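Local coordinates for hypothetical hydrolase (Bacteroides thetaiotaomicron, PDB 3TC9), which is of unknown function but probably serves as an auxiliary nutrient-binding protein, joining an immunoglobulin-like IPT/TIG domain to a six-bladed beta-propeller, at residues F356-R359 with E360-C363; I415-R418 with E419-R422. All coordinates share one frame; numbering follows the deposited sequence.

How the contacts relate
Along the chain the immunoglobulin-like domain comes first, and the propeller follows. Contact 1 closes the short turn between strands 352-358 and 363-367; contact 2 does the same, later, between strands 412-417 and 422-428. The two are in series, neither nested nor crossed, with centres about 12 Å apart on adjacent blades. The blade of contact 2 also takes in strand 107-113, so the early and last parts of the propeller chain share one sheet, closing the ring. The turns touch through C357 against I415 and R359 beside E419. E402 pairs with both R359 and R418, while H400 bonds both E360 and E419, tying the two blades together.

Contact 1. Residues F356-R359 with E360-C363; sequences FCDR and ENHC. With EDO (1,2-ethanediol), chain V.
D358 and N361 face each other across a tight hairpin turn, and hydrogen bonds do most of the work. D358 N donates to C363 O at 2.9 Å as the last firm link between the strands; the return bond from C363 N to D358 O is weak. Inside the turn N361 N reaches D358 O at 3.1 Å. H362, in left-handed backbone conformation (phi 52°), shares D358 as its opposite number with C363, a G1 beta bulge.

Among side chains, N361 ND2 meets D358 OD2 at 2.6 Å on a nearly straight N-H path. The oxygen lies in the amide plane but is approached from above the carboxylate, the two planes standing 81° apart. With CG anti to the backbone N (chi1 -161°), the aspartate leans over the turn; its OD2 also pairs with R365. N361 OD1 accepts a bond from O1 of the ethanediol at 2.8 Å.

The ionic pair is R359 with E360. The extended arginine and the bent glutamate run side by side, and R359 NH1 meets E360 OE2 at 2.6 Å, in the guanidinium plane.

H362 sets a ring face over R359 O, with ND1 3.5 Å from that oxygen, and bonds through ND1 to H400 N.

D358 and N361, short enough to meet within the turn, thus add a side-chain bond to its backbone bonds; R365 probably balances part of the carboxylate's charge.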
loop_
_atom_site.group_PDB
_atom_site.type_symbol
_atom_site.label_atom_id
_atom_site.label_comp_id
_atom_site.label_asym_id
_atom_site.label_seq_id
_atom_site.Cartn_x
_atom_site.Cartn_y
_atom_site.Cartn_z
ATOM N N PHE B 356 16.615 -6.443 -8.035
ATOM C CA PHE B 356 17.276 -6.828 -9.277
ATOM C C PHE B 356 17.817 -8.253 -9.219
ATOM O O PHE B 356 18.103 -8.776 -8.136
ATOM C CB PHE B 356 18.410 -5.835 -9.632
ATOM C CG PHE B 356 19.537 -5.758 -8.641
ATOM C CD1 PHE B 356 19.461 -4.907 -7.540
ATOM C CD2 PHE B 356 20.683 -6.534 -8.802
ATOM C CE1 PHE B 356 20.522 -4.815 -6.630
ATOM C CE2 PHE B 356 21.730 -6.452 -7.882
ATOM C CZ PHE B 356 21.641 -5.594 -6.809
ATOM N N CYS B 357 17.994 -8.852 -10.402
ATOM C CA CYS B 357 18.579 -10.159 -10.564
ATOM C C CYS B 357 20.060 -10.058 -10.460
ATOM O O CYS B 357 20.664 -9.243 -11.134
ATOM C CB CYS B 357 18.177 -10.764 -11.900
ATOM S SG CYS B 357 16.423 -11.150 -12.023
ATOM N N ASP B 358 20.652 -10.892 -9.607
ATOM C CA ASP B 358 22.103 -11.030 -9.428
ATOM C C ASP B 358 22.419 -12.402 -10.028
ATOM O O ASP B 358 22.385 -13.423 -9.337
ATOM C CB ASP B 358 22.470 -10.900 -7.949
ATOM C CG ASP B 358 23.922 -10.567 -7.660
ATOM O OD1 ASP B 358 24.645 -10.188 -8.609
ATOM O OD2 ASP B 358 24.325 -10.645 -6.469
ATOM N N ARG B 359 22.570 -12.412 -11.371
ATOM C CA ARG B 359 22.708 -13.598 -12.209
ATOM C C ARG B 359 23.658 -14.662 -11.667
ATOM O O ARG B 359 23.230 -15.815 -11.550
ATOM C CB ARG B 359 23.110 -13.212 -13.630
ATOM C CG ARG B 359 22.852 -14.282 -14.665
ATOM C CD ARG B 359 23.804 -14.114 -15.824
ATOM N NE ARG B 359 23.346 -14.844 -17.003
ATOM C CZ ARG B 359 23.973 -15.882 -17.544
ATOM N NH1 ARG B 359 25.101 -16.339 -17.011
ATOM N NH2 ARG B 359 23.471 -16.483 -18.614
ATOM N N GLU B 360 24.922 -14.320 -11.367
ATOM C CA GLU B 360 25.892 -15.357 -10.994
ATOM C C GLU B 360 25.894 -15.672 -9.507
ATOM O O GLU B 360 26.634 -16.559 -9.072
ATOM C CB GLU B 360 27.311 -15.030 -11.473
ATOM C CG GLU B 360 27.484 -14.933 -12.986
ATOM C CD GLU B 360 27.155 -16.162 -13.808
ATOM O OE1 GLU B 360 27.317 -17.304 -13.313
ATOM O OE2 GLU B 360 26.750 -15.972 -14.975
ATOM N N ASN B 361 25.052 -14.982 -8.741
ATOM C CA ASN B 361 24.831 -15.237 -7.333
ATOM C C ASN B 361 23.519 -16.002 -7.171
ATOM O O ASN B 361 23.182 -16.418 -6.050
ATOM C CB ASN B 361 24.837 -13.932 -6.541
ATOM C CG ASN B 361 26.234 -13.452 -6.231
ATOM O OD1 ASN B 361 27.177 -14.229 -6.087
ATOM N ND2 ASN B 361 26.395 -12.158 -6.104
ATOM N N HIS B 362 22.790 -16.196 -8.310
ATOM C CA HIS B 362 21.507 -16.938 -8.441
ATOM C C HIS B 362 20.442 -16.472 -7.435
ATOM O O HIS B 362 19.757 -17.286 -6.805
ATOM C CB HIS B 362 21.742 -18.452 -8.312
ATOM C CG HIS B 362 22.817 -18.929 -9.226
ATOM N ND1 HIS B 362 22.578 -19.122 -10.563
ATOM C CD2 HIS B 362 24.124 -19.170 -8.976
ATOM C CE1 HIS B 362 23.731 -19.508 -11.084
ATOM N NE2 HIS B 362 24.686 -19.554 -10.162
ATOM N N CYS B 363 20.283 -15.165 -7.309
ATOM C CA CYS B 363 19.318 -14.621 -6.346
ATOM C C CYS B 363 18.776 -13.255 -6.789
ATOM O O CYS B 363 19.191 -12.703 -7.818
ATOM C CB CYS B 363 19.949 -14.543 -4.955
ATOM S SG CYS B 363 21.384 -13.462 -4.863
HETATM C C1 EDO V . 30.559 -15.536 -6.519
HETATM O O1 EDO V . 29.874 -14.291 -6.726
HETATM C C2 EDO V . 30.957 -15.674 -5.052
HETATM O O2 EDO V . 32.189 -14.982 -4.815
#

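Contact 2. Residues I415-R418 with E419-R422; sequences IGDR and ENRR. With PO4 (phosphate ion), chain Q.
R421 lays its side chain over the carbonyl of R418, with CD 3.5 Å from R418 O and one guanidinium face above that oxygen. R418 O also accepts R421 N at 3.1 Å. A bend in the R421 chain (chi2 -69°) folds its guanidinium back toward that of R418, the planes 63° apart. The phosphate ion, probably from the crystallisation liquor, bridges the two positive groups. Its O3 is gripped by R418 NE, by R418 NH2 at 3.0 Å and by R421 NH1 at 3.1 Å, while R421 NH2 holds O1 at 2.8 Å. The several N-H groups of R418 let it meet E402 and E157 through NH1 while NE and NH2 hold the phosphate.

At the base of the turn N420 ND2 bonds D417 OD2 at 2.7 Å, coming from above the carboxylate plane. D417 N to R422 O, 3.2 Å, pairs the strands. R422 turns aside, giving NH1 to N420 O on a lone pair at 2.8 Å and NH2 to N120.

The turn joins strands 412-417 and 422-428. Strand 401-407 flanks the first, with I415 resting on P401 and I404, and strand 107-113 flanks the second.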
loop_
_atom_site.group_PDB
_atom_site.type_symbol
_atom_site.label_atom_id
_atom_site.label_comp_id
_atom_site.label_asym_id
_atom_site.label_seq_id
_atom_site.Cartn_x
_atom_site.Cartn_y
_atom_site.Cartn_z
ATOM N N ILE B 415 10.014 -13.676 -12.803
ATOM C CA ILE B 415 11.460 -13.765 -13.016
ATOM C C ILE B 415 11.781 -14.683 -14.186
ATOM O O ILE B 415 11.231 -15.782 -14.264
ATOM C CB ILE B 415 12.181 -14.237 -11.710
ATOM C CG1 ILE B 415 11.910 -13.263 -10.537
ATOM C CG2 ILE B 415 13.695 -14.468 -11.876
ATOM C CD1 ILE B 415 11.474 -13.946 -9.370
ATOM N N GLY B 416 12.706 -14.232 -15.044
ATOM C CA GLY B 416 13.252 -15.005 -16.155
ATOM C C GLY B 416 14.428 -15.823 -15.645
ATOM O O GLY B 416 15.549 -15.318 -15.538
ATOM N N ASP B 417 14.160 -17.069 -15.262
ATOM C CA ASP B 417 15.152 -18.007 -14.685
ATOM C C ASP B 417 15.771 -18.802 -15.815
ATOM O O ASP B 417 15.242 -19.852 -16.178
ATOM C CB ASP B 417 14.444 -18.922 -13.671
ATOM C CG ASP B 417 15.354 -19.655 -12.716
ATOM O OD1 ASP B 417 16.575 -19.352 -12.703
ATOM O OD2 ASP B 417 14.843 -20.528 -11.970
ATOM N N ARG B 418 16.883 -18.278 -16.386
ATOM C CA ARG B 418 17.523 -18.756 -17.607
ATOM C C ARG B 418 17.687 -20.278 -17.713
ATOM O O ARG B 418 17.040 -20.851 -18.577
ATOM C CB ARG B 418 18.863 -18.049 -17.890
ATOM C CG ARG B 418 19.497 -18.366 -19.258
ATOM C CD ARG B 418 18.585 -17.980 -20.409
ATOM N NE ARG B 418 19.207 -18.101 -21.730
ATOM C CZ ARG B 418 19.794 -17.102 -22.383
ATOM N NH1 ARG B 418 19.914 -15.909 -21.816
ATOM N NH2 ARG B 418 20.280 -17.294 -23.604
ATOM N N GLU B 419 18.535 -20.922 -16.887
ATOM C CA GLU B 419 18.833 -22.353 -17.042
ATOM C C GLU B 419 17.677 -23.264 -16.682
ATOM O O GLU B 419 17.691 -24.443 -17.065
ATOM C CB GLU B 419 20.096 -22.782 -16.256
ATOM C CG GLU B 419 21.330 -21.881 -16.424
ATOM C CD GLU B 419 21.743 -21.385 -17.803
ATOM O OE1 GLU B 419 21.482 -22.094 -18.805
ATOM O OE2 GLU B 419 22.393 -20.314 -17.871
ATOM N N ASN B 420 16.676 -22.744 -15.956
ATOM C CA ASN B 420 15.524 -23.546 -15.596
ATOM C C ASN B 420 14.428 -23.452 -16.688
ATOM O O ASN B 420 13.460 -24.207 -16.629
ATOM C CB ASN B 420 15.026 -23.150 -14.216
ATOM C CG ASN B 420 16.002 -23.601 -13.179
ATOM O OD1 ASN B 420 16.662 -24.639 -13.320
ATOM N ND2 ASN B 420 16.180 -22.810 -12.156
ATOM N N ARG B 421 14.608 -22.558 -17.696
ATOM C CA ARG B 421 13.736 -22.372 -18.866
ATOM C C ARG B 421 12.291 -22.075 -18.452
ATOM O O ARG B 421 11.333 -22.423 -19.153
ATOM C CB ARG B 421 13.768 -23.611 -19.812
ATOM C CG ARG B 421 15.151 -24.183 -20.091
ATOM C CD ARG B 421 15.957 -23.246 -20.923
ATOM N NE ARG B 421 17.316 -23.721 -21.103
ATOM C CZ ARG B 421 18.287 -23.005 -21.646
ATOM N NH1 ARG B 421 18.052 -21.773 -22.080
ATOM N NH2 ARG B 421 19.503 -23.506 -21.747
ATOM N N ARG B 422 12.151 -21.389 -17.324
ATOM C CA ARG B 422 10.868 -21.059 -16.731
ATOM C C ARG B 422 10.762 -19.614 -16.317
ATOM O O ARG B 422 11.768 -18.955 -16.068
ATOM C CB ARG B 422 10.651 -21.936 -15.471
ATOM C CG ARG B 422 10.376 -23.430 -15.749
ATOM C CD ARG B 422 10.776 -24.232 -14.541
ATOM N NE ARG B 422 10.437 -25.666 -14.592
ATOM C CZ ARG B 422 11.330 -26.640 -14.783
ATOM N NH1 ARG B 422 12.603 -26.350 -15.019
ATOM N NH2 ARG B 422 10.951 -27.911 -14.756
HETATM P P PO4 Q . 21.180 -21.042 -24.154
HETATM O O1 PO4 Q . 21.437 -21.782 -22.789
HETATM O O2 PO4 Q . 22.402 -20.093 -24.459
HETATM O O3 PO4 Q . 19.857 -20.223 -24.088
HETATM O O4 PO4 Q . 21.001 -22.039 -25.359
#